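Local structure of periplasmic binding protein (Mycobacterium smegmatis, 4MDY) at residues D12-V17 and D23-G28; P194-D199 and L277-V282; D241-D246 and N260-K265. The protein probably serves as the solute-binding component of an ABC transporter, capturing an iron-containing ligand and delivering it to the membrane permease. All blocks are in the same frame, centred on the assembly; numbering follows the deposited sequence.

Interaction 1: D12-V17 and D23-G28; sequences DGSVTV and DTTIPG
Val15 to Val17 and Thr24 to Ile26 pair as the two strands of an antiparallel beta hairpin, 15-19 and 22-26, which lies near the N-terminus, on the periphery of the molecule. Over the short segments the strand axes come within 4.6 Å, at 158° to each other. Val15 and Ile26 form one hydrogen-bonded pair, with Val15 N to Ile26 O at 3.0 Å and Ile26 N to Val15 O at 2.7 Å. Val17 and Thr24 form the next, with Val17 N to Thr24 O at 2.8 Å and Thr24 N to Val17 O at 2.9 Å. Between them Thr16 and Thr25 make the non-hydrogen-bonded pair; there Thr16 CA points its C-H at Thr24 O and Thr25 CA at Val15 O.

Val15, Val17, Thr24 and Ile26 turn to the face that packs on the protein: Val17 touches Ile140 and Gln143 of helix 134-144, Ile26 touches Ala144 and Phe146, and Val15 also rests on Phe146. Residues branched at CB suit this place, favouring extended backbone while filling the interface. Val17 CG2 comes up beside Thr24 CB, the two side chains lying alongside, and it reaches Ile26 CD1 at 4.2 Å. Thr24 is buried too, and its hydroxyl is satisfied there by hydrogen bonds with Thr121 O, His19 NE2 and Tyr112 OH.

The face carrying Thr16 and Thr25 is exposed, and polar residues are at home there. Beside it Asp23 brings its CB to Thr16 CG2, while its carboxylate makes a salt bridge with Arg18. Thr16 and Thr25 each hold OG1 beside the backbone N, opposite the carbonyl carbon (chi1 -66° and -61°). Thr16 OG1 thus lies 3.0 Å from Thr25 OG1, a hydrogen bond that either hydroxyl could donate.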
ATOM      1  N   ASP A  12      30.556 -15.886   2.881  1.00 70.88           N
ATOM      2  CA  ASP A  12      31.096 -14.537   2.719  1.00 64.59           C
ATOM      3  C   ASP A  12      30.469 -13.904   1.480  1.00 59.57           C
ATOM      4  O   ASP A  12      30.288 -14.569   0.455  1.00 63.67           O
ATOM      5  CB  ASP A  12      32.627 -14.550   2.605  1.00 67.31           C
ATOM      6  CG  ASP A  12      33.319 -14.660   3.959  1.00 73.75           C
ATOM      7  OD1 ASP A  12      32.646 -14.997   4.960  1.00 78.07           O
ATOM      8  OD2 ASP A  12      34.542 -14.403   4.023  1.00 73.94           O
ATOM      9  N   GLY A  13      30.120 -12.625   1.595  1.00 51.23           N
ATOM     10  CA  GLY A  13      29.390 -11.919   0.549  1.00 45.20           C
ATOM     11  C   GLY A  13      27.883 -12.044   0.702  1.00 38.02           C
ATOM     12  O   GLY A  13      27.147 -11.217   0.182  1.00 38.17           O
ATOM     13  N   SER A  14      27.421 -13.069   1.419  1.00 33.62           N
ATOM     14  CA  SER A  14      25.991 -13.343   1.546  1.00 28.81           C
ATOM     15  C   SER A  14      25.327 -12.377   2.515  1.00 24.82           C
ATOM     16  O   SER A  14      26.000 -11.691   3.289  1.00 25.06           O
ATOM     17  CB  SER A  14      25.745 -14.782   2.006  1.00 29.92           C
ATOM     18  OG  SER A  14      25.961 -14.920   3.397  1.00 29.89           O
ATOM     19  N   VAL A  15      24.003 -12.325   2.440  1.00 23.36           N
ATOM     20  CA  VAL A  15      23.177 -11.521   3.337  1.00 24.38           C
ATOM     21  C   VAL A  15      22.181 -12.434   4.038  1.00 22.78           C
ATOM     22  O   VAL A  15      21.622 -13.354   3.431  1.00 24.05           O
ATOM     23  CB  VAL A  15      22.419 -10.405   2.579  1.00 24.39           C
ATOM     24  CG1 VAL A  15      21.314  -9.797   3.436  1.00 27.45           C
ATOM     25  CG2 VAL A  15      23.395  -9.323   2.156  1.00 28.23           C
ATOM     26  N   THR A  16      21.957 -12.174   5.319  1.00 21.84           N
ATOM     27  CA  THR A  16      20.978 -12.926   6.085  1.00 22.50           C
ATOM     28  C   THR A  16      19.910 -11.970   6.604  1.00 20.67           C
ATOM     29  O   THR A  16      20.226 -10.965   7.219  1.00 22.63           O
ATOM     30  CB  THR A  16      21.658 -13.693   7.230  1.00 24.14           C
ATOM     31  OG1 THR A  16      22.519 -14.690   6.665  1.00 23.91           O
ATOM     32  CG2 THR A  16      20.632 -14.359   8.135  1.00 27.97           C
ATOM     33  N   VAL A  17      18.646 -12.274   6.328  1.00 21.24           N
ATOM     34  CA  VAL A  17      17.539 -11.465   6.853  1.00 21.27           C
ATOM     35  C   VAL A  17      16.729 -12.264   7.857  1.00 20.43           C
ATOM     36  O   VAL A  17      16.613 -13.476   7.744  1.00 21.65           O
ATOM     37  CB  VAL A  17      16.613 -10.896   5.753  1.00 20.31           C
ATOM     38  CG1 VAL A  17      17.393  -9.964   4.842  1.00 21.27           C
ATOM     39  CG2 VAL A  17      15.944 -12.000   4.949  1.00 20.44           C
ATOM     40  N   ASP A  23      15.411 -17.214   9.798  1.00 25.87           N
ATOM     41  CA  ASP A  23      16.412 -16.514   9.014  1.00 26.03           C
ATOM     42  C   ASP A  23      16.403 -17.019   7.578  1.00 25.13           C
ATOM     43  O   ASP A  23      16.157 -18.198   7.336  1.00 25.72           O
ATOM     44  CB  ASP A  23      17.803 -16.747   9.607  1.00 28.10           C
ATOM     45  CG  ASP A  23      18.009 -16.038  10.938  1.00 34.22           C
ATOM     46  OD1 ASP A  23      17.084 -15.355  11.432  1.00 36.26           O
ATOM     47  OD2 ASP A  23      19.121 -16.166  11.492  1.00 35.49           O
ATOM     48  N   THR A  24      16.670 -16.119   6.638  1.00 22.44           N
ATOM     49  CA  THR A  24      16.881 -16.486   5.242  1.00 21.96           C
ATOM     50  C   THR A  24      18.239 -15.946   4.803  1.00 22.09           C
ATOM     51  O   THR A  24      18.529 -14.765   4.995  1.00 20.32           O
ATOM     52  CB  THR A  24      15.767 -15.931   4.328  1.00 21.03           C
ATOM     53  OG1 THR A  24      14.547 -16.638   4.584  1.00 21.69           O
ATOM     54  CG2 THR A  24      16.136 -16.113   2.859  1.00 23.55           C
ATOM     55  N   THR A  25      19.072 -16.817   4.235  1.00 23.38           N
ATOM     56  CA  THR A  25      20.359 -16.407   3.698  1.00 21.60           C
ATOM     57  C   THR A  25      20.279 -16.343   2.177  1.00 21.17           C
ATOM     58  O   THR A  25      19.840 -17.291   1.520  1.00 22.94           O
ATOM     59  CB  THR A  25      21.496 -17.339   4.153  1.00 22.90           C
ATOM     60  OG1 THR A  25      21.581 -17.301   5.581  1.00 26.54           O
ATOM     61  CG2 THR A  25      22.835 -16.908   3.571  1.00 24.43           C
ATOM     62  N   ILE A  26      20.693 -15.199   1.645  1.00 19.02           N
ATOM     63  CA  ILE A  26      20.736 -14.948   0.218  1.00 19.76           C
ATOM     64  C   ILE A  26      22.215 -14.898  -0.183  1.00 19.50           C
ATOM     65  O   ILE A  26      22.940 -13.991   0.233  1.00 20.51           O
ATOM     66  CB  ILE A  26      20.005 -13.636  -0.155  1.00 19.88           C
ATOM     67  CG1 ILE A  26      18.571 -13.618   0.410  1.00 21.42           C
ATOM     68  CG2 ILE A  26      19.964 -13.463  -1.667  1.00 19.23           C
ATOM     69  CD1 ILE A  26      18.424 -12.913   1.748  1.00 22.12           C
ATOM     70  N   PRO A  27      22.679 -15.886  -0.972  1.00 20.79           N
ATOM     71  CA  PRO A  27      24.115 -15.986  -1.285  1.00 23.34           C
ATOM     72  C   PRO A  27      24.717 -14.792  -2.036  1.00 23.28           C
ATOM     73  O   PRO A  27      25.890 -14.461  -1.831  1.00 24.40           O
ATOM     74  CB  PRO A  27      24.204 -17.256  -2.139  1.00 25.84           C
ATOM     75  CG  PRO A  27      23.020 -18.062  -1.749  1.00 26.45           C
ATOM     76  CD  PRO A  27      21.932 -17.074  -1.428  1.00 22.24           C
ATOM     77  N   GLY A  28      23.931 -14.156  -2.899  1.00 21.79           N
ATOM     78  CA  GLY A  28      24.394 -12.980  -3.633  1.00 22.24           C
ATOM     79  C   GLY A  28      23.220 -12.257  -4.262  1.00 21.46           C
ATOM     80  O   GLY A  28      22.084 -12.684  -4.090  1.00 21.85           O
TER

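Interaction 2: P194-D199 and L277-V282; sequences PGWRTD and LSYPVV
Trp196 and Tyr279 barely touch: CZ3 of the Trp196 indole lies 3.9 Å from Tyr279 OH, the two side chains crossing at a slant. The polar link is made by water. One water donates to Trp196 O at 2.8 Å and bonds Tyr279 OH at 2.7 Å, so the phenol reaches the loop backbone without a direct hydrogen bond. A second water donates to Arg197 O, though its separation from Tyr279 OH is too short to trust. Trp196 CG, set between the backbone N and the carbonyl carbon (chi1 78°), folds the indole back beside Arg197, whose CG lies over the ring centre, 3.6 Å above the plane; Trp196 CH2 in turn lies 3.9 Å above the guanidinium plane.

Proteins of this family have two lobes joined by a long helix, to which helix 148-168 corresponds; its Phe162 meets Tyr279 edge-to-face, as does Trp134. A long aromatic with a polar end thus spans from helix 279-294 to the loop. Hydrogen bonds from Trp196 NE1 to Phe131 O and from Arg197 NH2 to Ala272 O hold both flat groups. Farther back, backbone hydrogen bonds from Thr198 N to Gly195 O and from Asp199 N to Trp196 O shape the turn into helix 199-203. Arg197 also lies near a di(hydroxyethyl)ether, probably from the crystallisation liquor.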
ATOM      1  N   PRO A 194      -6.703   4.462  12.793  1.00 25.44           N
ATOM      2  CA  PRO A 194      -5.355   4.977  13.002  1.00 23.33           C
ATOM      3  C   PRO A 194      -4.324   3.854  13.134  1.00 22.03           C
ATOM      4  O   PRO A 194      -4.597   2.830  13.737  1.00 22.82           O
ATOM      5  CB  PRO A 194      -5.480   5.760  14.310  1.00 25.97           C
ATOM      6  CG  PRO A 194      -6.900   6.190  14.363  1.00 25.36           C
ATOM      7  CD  PRO A 194      -7.697   5.136  13.651  1.00 26.53           C
ATOM      8  N   GLY A 195      -3.156   4.053  12.545  1.00 22.37           N
ATOM      9  CA  GLY A 195      -2.115   3.038  12.515  1.00 20.91           C
ATOM     10  C   GLY A 195      -1.102   3.435  11.462  1.00 18.85           C
ATOM     11  O   GLY A 195      -1.112   4.574  10.970  1.00 17.18           O
ATOM     12  N   TRP A 196      -0.223   2.514  11.094  1.00 18.01           N
ATOM     13  CA  TRP A 196       0.814   2.856  10.135  1.00 18.23           C
ATOM     14  C   TRP A 196       0.237   3.405   8.828  1.00 17.72           C
ATOM     15  O   TRP A 196       0.819   4.304   8.233  1.00 17.07           O
ATOM     16  CB  TRP A 196       1.763   1.687   9.872  1.00 17.69           C
ATOM     17  CG  TRP A 196       1.283   0.595   8.960  1.00 17.41           C
ATOM     18  CD1 TRP A 196       0.839  -0.636   9.332  1.00 19.36           C
ATOM     19  CD2 TRP A 196       1.279   0.603   7.519  1.00 17.10           C
ATOM     20  NE1 TRP A 196       0.539  -1.390   8.216  1.00 20.12           N
ATOM     21  CE2 TRP A 196       0.802  -0.653   7.095  1.00 17.55           C
ATOM     22  CE3 TRP A 196       1.626   1.549   6.554  1.00 16.91           C
ATOM     23  CZ2 TRP A 196       0.658  -0.986   5.742  1.00 19.32           C
ATOM     24  CZ3 TRP A 196       1.490   1.219   5.210  1.00 18.02           C
ATOM     25  CH2 TRP A 196       1.002  -0.035   4.819  1.00 19.42           C
ATOM     26  N   ARG A 197      -0.913   2.883   8.411  1.00 17.51           N
ATOM     27  CA  ARG A 197      -1.555   3.326   7.171  1.00 19.33           C
ATOM     28  C   ARG A 197      -2.020   4.778   7.177  1.00 20.52           C
ATOM     29  O   ARG A 197      -2.169   5.373   6.113  1.00 21.41           O
ATOM     30  CB  ARG A 197      -2.744   2.442   6.833  1.00 20.39           C
ATOM     31  CG  ARG A 197      -2.358   1.078   6.301  1.00 24.26           C
ATOM     32  CD  ARG A 197      -3.520   0.465   5.535  1.00 29.42           C
ATOM     33  NE  ARG A 197      -3.059  -0.592   4.648  1.00 38.63           N
ATOM     34  CZ  ARG A 197      -2.660  -0.435   3.382  1.00 40.72           C
ATOM     35  NH1 ARG A 197      -2.266  -1.498   2.704  1.00 45.43           N
ATOM     36  NH2 ARG A 197      -2.657   0.748   2.777  1.00 41.53           N
ATOM     37  N   THR A 198      -2.263   5.345   8.354  1.00 21.37           N
ATOM     38  CA  THR A 198      -2.658   6.758   8.438  1.00 21.92           C
ATOM     39  C   THR A 198      -1.482   7.686   8.764  1.00 21.66           C
ATOM     40  O   THR A 198      -1.660   8.900   8.827  1.00 22.07           O
ATOM     41  CB  THR A 198      -3.785   6.976   9.470  1.00 22.42           C
ATOM     42  OG1 THR A 198      -3.361   6.539  10.769  1.00 20.31           O
ATOM     43  CG2 THR A 198      -5.038   6.202   9.065  1.00 23.11           C
ATOM     44  N   ASP A 199      -0.285   7.131   8.960  1.00 23.04           N
ATOM     45  CA  ASP A 199       0.879   7.954   9.319  1.00 25.03           C
ATOM     46  C   ASP A 199       1.115   9.084   8.324  1.00 21.90           C
ATOM     47  O   ASP A 199       1.442  10.205   8.721  1.00 25.38           O
ATOM     48  CB  ASP A 199       2.160   7.116   9.437  1.00 28.89           C
ATOM     49  CG  ASP A 199       2.248   6.342  10.743  1.00 32.73           C
ATOM     50  OD1 ASP A 199       1.507   6.662  11.701  1.00 38.44           O
ATOM     51  OD2 ASP A 199       3.075   5.408  10.813  1.00 35.82           O
ATOM     52  N   LEU A 277       7.353   3.902  -4.273  1.00 17.57           N
ATOM     53  CA  LEU A 277       7.013   4.542  -5.535  1.00 16.49           C
ATOM     54  C   LEU A 277       5.619   5.155  -5.536  1.00 16.73           C
ATOM     55  O   LEU A 277       5.386   6.126  -6.254  1.00 19.28           O
ATOM     56  CB  LEU A 277       7.145   3.554  -6.699  1.00 17.31           C
ATOM     57  CG  LEU A 277       8.553   3.038  -6.993  1.00 16.92           C
ATOM     58  CD1 LEU A 277       8.520   2.065  -8.166  1.00 18.54           C
ATOM     59  CD2 LEU A 277       9.510   4.182  -7.282  1.00 18.88           C
ATOM     60  N   SER A 278       4.694   4.608  -4.747  1.00 13.89           N
ATOM     61  CA  SER A 278       3.313   5.088  -4.786  1.00 15.19           C
ATOM     62  C   SER A 278       3.087   6.301  -3.878  1.00 15.73           C
ATOM     63  O   SER A 278       2.307   7.200  -4.213  1.00 17.66           O
ATOM     64  CB  SER A 278       2.323   3.962  -4.480  1.00 15.56           C
ATOM     65  OG  SER A 278       2.039   3.825  -3.103  1.00 15.08           O
ATOM     66  N   TYR A 279       3.772   6.340  -2.743  1.00 15.39           N
ATOM     67  CA  TYR A 279       3.578   7.452  -1.812  1.00 16.69           C
ATOM     68  C   TYR A 279       3.929   8.842  -2.375  1.00 18.03           C
ATOM     69  O   TYR A 279       3.251   9.812  -2.036  1.00 20.56           O
ATOM     70  CB  TYR A 279       4.305   7.212  -0.480  1.00 17.79           C
ATOM     71  CG  TYR A 279       3.469   6.552   0.604  1.00 18.40           C
ATOM     72  CD1 TYR A 279       2.122   6.885   0.800  1.00 21.01           C
ATOM     73  CD2 TYR A 279       4.040   5.619   1.464  1.00 19.14           C
ATOM     74  CE1 TYR A 279       1.369   6.278   1.795  1.00 19.42           C
ATOM     75  CE2 TYR A 279       3.301   5.020   2.466  1.00 18.62           C
ATOM     76  CZ  TYR A 279       1.971   5.350   2.633  1.00 20.17           C
ATOM     77  OH  TYR A 279       1.252   4.747   3.635  1.00 23.06           O
ATOM     78  N   PRO A 280       4.981   8.952  -3.216  1.00 18.08           N
ATOM     79  CA  PRO A 280       5.207  10.209  -3.946  1.00 17.71           C
ATOM     80  C   PRO A 280       3.999  10.673  -4.763  1.00 18.32           C
ATOM     81  O   PRO A 280       3.745  11.876  -4.842  1.00 18.60           O
ATOM     82  CB  PRO A 280       6.405   9.881  -4.845  1.00 17.23           C
ATOM     83  CG  PRO A 280       7.184   8.895  -4.033  1.00 19.15           C
ATOM     84  CD  PRO A 280       6.133   8.041  -3.361  1.00 19.15           C
ATOM     85  N   VAL A 281       3.251   9.738  -5.342  1.00 18.66           N
ATOM     86  CA  VAL A 281       2.013  10.085  -6.064  1.00 18.46           C
ATOM     87  C   VAL A 281       0.963  10.670  -5.107  1.00 17.79           C
ATOM     88  O   VAL A 281       0.257  11.622  -5.452  1.00 18.85           O
ATOM     89  CB  VAL A 281       1.427   8.866  -6.810  1.00 19.81           C
ATOM     90  CG1 VAL A 281       0.056   9.186  -7.400  1.00 20.57           C
ATOM     91  CG2 VAL A 281       2.385   8.400  -7.893  1.00 22.61           C
ATOM     92  N   VAL A 282       0.877  10.106  -3.902  1.00 18.83           N
ATOM     93  CA  VAL A 282      -0.026  10.614  -2.870  1.00 17.57           C
ATOM     94  C   VAL A 282       0.399  12.025  -2.460  1.00 18.39           C
ATOM     95  O   VAL A 282      -0.445  12.915  -2.342  1.00 17.97           O
ATOM     96  CB  VAL A 282      -0.076   9.678  -1.637  1.00 17.60           C
ATOM     97  CG1 VAL A 282      -0.978  10.247  -0.548  1.00 17.10           C
ATOM     98  CG2 VAL A 282      -0.529   8.273  -2.035  1.00 18.56           C
TER
HETATM   99  O   HOH W   1       1.479   5.916   6.067  1.00 18.78           O
HETATM  100  O   HOH W   2      -1.174   4.437   3.525  1.00 30.54           O

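Interaction 3: D241-D246 and N260-K265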
ATOM      1  N   ASP A 241     -20.628   8.491  -7.373  1.00 29.71           N
ATOM      2  CA  ASP A 241     -22.041   8.807  -7.535  1.00 29.76           C
ATOM      3  C   ASP A 241     -22.916   7.844  -6.726  1.00 25.99           C
ATOM      4  O   ASP A 241     -23.958   8.243  -6.210  1.00 27.83           O
ATOM      5  CB  ASP A 241     -22.412   8.839  -9.022  1.00 32.27           C
ATOM      6  CG  ASP A 241     -21.640   9.917  -9.799  1.00 36.43           C
ATOM      7  OD1 ASP A 241     -21.250  10.950  -9.208  1.00 38.35           O
ATOM      8  OD2 ASP A 241     -21.411   9.733 -11.009  1.00 45.70           O
ATOM      9  N   ALA A 242     -22.476   6.597  -6.573  1.00 24.21           N
ATOM     10  CA  ALA A 242     -23.164   5.650  -5.698  1.00 26.28           C
ATOM     11  C   ALA A 242     -23.131   6.091  -4.229  1.00 25.58           C
ATOM     12  O   ALA A 242     -24.103   5.908  -3.498  1.00 24.47           O
ATOM     13  CB  ALA A 242     -22.584   4.255  -5.857  1.00 28.13           C
ATOM     14  N   LEU A 243     -22.025   6.686  -3.797  1.00 22.61           N
ATOM     15  CA  LEU A 243     -21.935   7.211  -2.434  1.00 21.97           C
ATOM     16  C   LEU A 243     -22.817   8.442  -2.262  1.00 22.34           C
ATOM     17  O   LEU A 243     -23.569   8.545  -1.299  1.00 24.60           O
ATOM     18  CB  LEU A 243     -20.493   7.556  -2.081  1.00 19.25           C
ATOM     19  CG  LEU A 243     -19.540   6.364  -1.974  1.00 19.78           C
ATOM     20  CD1 LEU A 243     -18.102   6.859  -1.950  1.00 21.10           C
ATOM     21  CD2 LEU A 243     -19.844   5.525  -0.740  1.00 20.47           C
ATOM     22  N   LEU A 244     -22.727   9.374  -3.200  1.00 23.58           N
ATOM     23  CA  LEU A 244     -23.555  10.578  -3.158  1.00 25.42           C
ATOM     24  C   LEU A 244     -25.055  10.274  -3.310  1.00 26.92           C
ATOM     25  O   LEU A 244     -25.889  11.045  -2.839  1.00 29.43           O
ATOM     26  CB  LEU A 244     -23.095  11.578  -4.219  1.00 27.46           C
ATOM     27  CG  LEU A 244     -21.711  12.174  -3.957  1.00 26.92           C
ATOM     28  CD1 LEU A 244     -21.241  12.975  -5.159  1.00 28.01           C
ATOM     29  CD2 LEU A 244     -21.708  13.039  -2.703  1.00 27.00           C
ATOM     30  N   ALA A 245     -25.391   9.153  -3.946  1.00 25.28           N
ATOM     31  CA  ALA A 245     -26.786   8.718  -4.067  1.00 28.09           C
ATOM     32  C   ALA A 245     -27.358   8.132  -2.767  1.00 26.17           C
ATOM     33  O   ALA A 245     -28.572   8.003  -2.629  1.00 30.45           O
ATOM     34  CB  ALA A 245     -26.930   7.711  -5.205  1.00 30.16           C
ATOM     35  N   ASP A 246     -26.495   7.758  -1.827  1.00 26.18           N
ATOM     36  CA  ASP A 246     -26.947   7.216  -0.551  1.00 24.88           C
ATOM     37  C   ASP A 246     -27.551   8.354   0.277  1.00 21.74           C
ATOM     38  O   ASP A 246     -26.915   9.389   0.444  1.00 24.02           O
ATOM     39  CB  ASP A 246     -25.779   6.542   0.190  1.00 23.54           C
ATOM     40  CG  ASP A 246     -26.182   6.008   1.542  1.00 24.52           C
ATOM     41  OD1 ASP A 246     -26.288   6.812   2.486  1.00 29.34           O
ATOM     42  OD2 ASP A 246     -26.396   4.788   1.669  1.00 27.65           O
ATOM     43  N   ASN A 260     -15.947  16.458   1.003  1.00 20.35           N
ATOM     44  CA  ASN A 260     -15.605  15.130   0.523  1.00 19.49           C
ATOM     45  C   ASN A 260     -14.515  15.227  -0.524  1.00 20.84           C
ATOM     46  O   ASN A 260     -14.575  16.081  -1.412  1.00 23.33           O
ATOM     47  CB  ASN A 260     -16.803  14.440  -0.121  1.00 18.15           C
ATOM     48  CG  ASN A 260     -17.878  14.059   0.879  1.00 18.89           C
ATOM     49  OD1 ASN A 260     -17.599  13.540   1.961  1.00 16.78           O
ATOM     50  ND2 ASN A 260     -19.124  14.283   0.500  1.00 21.54           N
ATOM     51  N   ILE A 261     -13.521  14.355  -0.406  1.00 19.98           N
ATOM     52  CA  ILE A 261     -12.583  14.097  -1.472  1.00 18.27           C
ATOM     53  C   ILE A 261     -12.880  12.705  -2.024  1.00 16.68           C
ATOM     54  O   ILE A 261     -12.832  11.714  -1.294  1.00 18.38           O
ATOM     55  CB  ILE A 261     -11.126  14.168  -0.978  1.00 18.16           C
ATOM     56  CG1 ILE A 261     -10.806  15.584  -0.485  1.00 18.54           C
ATOM     57  CG2 ILE A 261     -10.171  13.778  -2.095  1.00 18.86           C
ATOM     58  CD1 ILE A 261      -9.510  15.714   0.276  1.00 19.04           C
ATOM     59  N   PHE A 262     -13.197  12.640  -3.312  1.00 18.23           N
ATOM     60  CA  PHE A 262     -13.374  11.370  -3.995  1.00 18.67           C
ATOM     61  C   PHE A 262     -12.149  11.177  -4.883  1.00 19.66           C
ATOM     62  O   PHE A 262     -11.966  11.881  -5.877  1.00 20.61           O
ATOM     63  CB  PHE A 262     -14.674  11.346  -4.807  1.00 20.16           C
ATOM     64  CG  PHE A 262     -15.913  11.586  -3.976  1.00 19.42           C
ATOM     65  CD1 PHE A 262     -16.401  10.600  -3.126  1.00 19.33           C
ATOM     66  CD2 PHE A 262     -16.580  12.803  -4.031  1.00 18.50           C
ATOM     67  CE1 PHE A 262     -17.540  10.815  -2.359  1.00 20.15           C
ATOM     68  CE2 PHE A 262     -17.711  13.022  -3.264  1.00 21.07           C
ATOM     69  CZ  PHE A 262     -18.195  12.027  -2.432  1.00 21.29           C
ATOM     70  N   THR A 263     -11.293  10.234  -4.497  1.00 17.48           N
ATOM     71  CA  THR A 263     -10.027  10.033  -5.179  1.00 16.45           C
ATOM     72  C   THR A 263     -10.244   9.547  -6.604  1.00 17.54           C
ATOM     73  O   THR A 263     -11.247   8.897  -6.916  1.00 19.25           O
ATOM     74  CB  THR A 263      -9.145   8.999  -4.458  1.00 15.65           C
ATOM     75  OG1 THR A 263      -9.825   7.735  -4.416  1.00 16.15           O
ATOM     76  CG2 THR A 263      -8.805   9.467  -3.040  1.00 16.10           C
ATOM     77  N   THR A 264      -9.284   9.868  -7.460  1.00 18.72           N
ATOM     78  CA  THR A 264      -9.154   9.191  -8.738  1.00 18.99           C
ATOM     79  C   THR A 264      -8.718   7.752  -8.484  1.00 18.58           C
ATOM     80  O   THR A 264      -8.223   7.416  -7.399  1.00 17.30           O
ATOM     81  CB  THR A 264      -8.095   9.854  -9.632  1.00 21.24           C
ATOM     82  OG1 THR A 264      -6.821   9.831  -8.973  1.00 23.15           O
ATOM     83  CG2 THR A 264      -8.483  11.292  -9.970  1.00 22.17           C
ATOM     84  N   LYS A 265      -8.884   6.899  -9.483  1.00 19.63           N
ATOM     85  CA  LYS A 265      -8.395   5.528  -9.378  1.00 19.69           C
ATOM     86  C   LYS A 265      -6.904   5.475  -9.015  1.00 20.51           C
ATOM     87  O   LYS A 265      -6.493   4.661  -8.180  1.00 20.30           O
ATOM     88  CB  LYS A 265      -8.615   4.770 -10.681  1.00 19.85           C
ATOM     89  CG  LYS A 265      -8.262   3.297 -10.579  1.00 22.78           C
ATOM     90  CD  LYS A 265      -8.153   2.661 -11.945  1.00 24.98           C
ATOM     91  CE  LYS A 265      -8.118   1.154 -11.855  1.00 27.06           C
ATOM     92  NZ  LYS A 265      -7.945   0.590 -13.215  1.00 28.73           N
TER
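Leu243 and Leu244 of helix 237-244 face Asn260 and Phe262 of strand 260-262 across a spacing set by side chains alone: the CA atoms of Leu243 and Phe262 stand 9.6 Å apart, and those of Leu244 and Asn260 9.9 Å. No hydrogen bond joins the segments.

Phe262 fills the gap as a large apolar ring. Its CE1 meets Leu243 CD1 at 4.0 Å, the two side chains running alongside in opposite senses, while its CZ meets Leu244 CD2 at 3.7 Å, Leu244 crossing the ring at an angle. Both leucines carry CG beside the backbone N (chi1 -67° in each), sending their branched ends to the ring: Leu243 meets it at CE1, Leu244 at CZ and CE2. Asn260 ND2 passes Leu244 CD2 at 4.3 Å, but its amide is occupied otherwise: OD1 takes a hydrogen bond from Trp232 NE1 and ND2 bonds Thr255 OG1.

Strand 260-262 is one of the two outermost strands of a parallel sheet; helix 237-244 is the first of the helices in the beta-alpha-beta crossover from strand 229-233 to it. Trp232 stacks on Phe262 and also touches Leu243, so helix and both strands share this packing. Asp246 N-caps helix 247-250 and makes a salt bridge with Arg217, Thr264 N-caps helix 265-273, and Leu244 also rests on Thr255 of helix 253-256.

Interaction 1 is a surface hairpin with one face buried; interaction 2 lies nearest the centre of the chain, with Tyr279 buried; interaction 3 is an outer helix-strand contact, where Leu243 is buried and its partners are partly exposed. The centres of 1 and 3 are about 47 Å apart. None shares a segment with another, though 3 lies within the chain span that 2 brings together. Chemistry follows place: backbone hydrogen bonds hold the hairpin in interaction 1, water joins a phenol to a loop in interaction 2, and apolar packing dominates between helix and edge strand in interaction 3. Helix 279-294 links the last two, carrying Tyr279 and touching Ile261 of the edge strand.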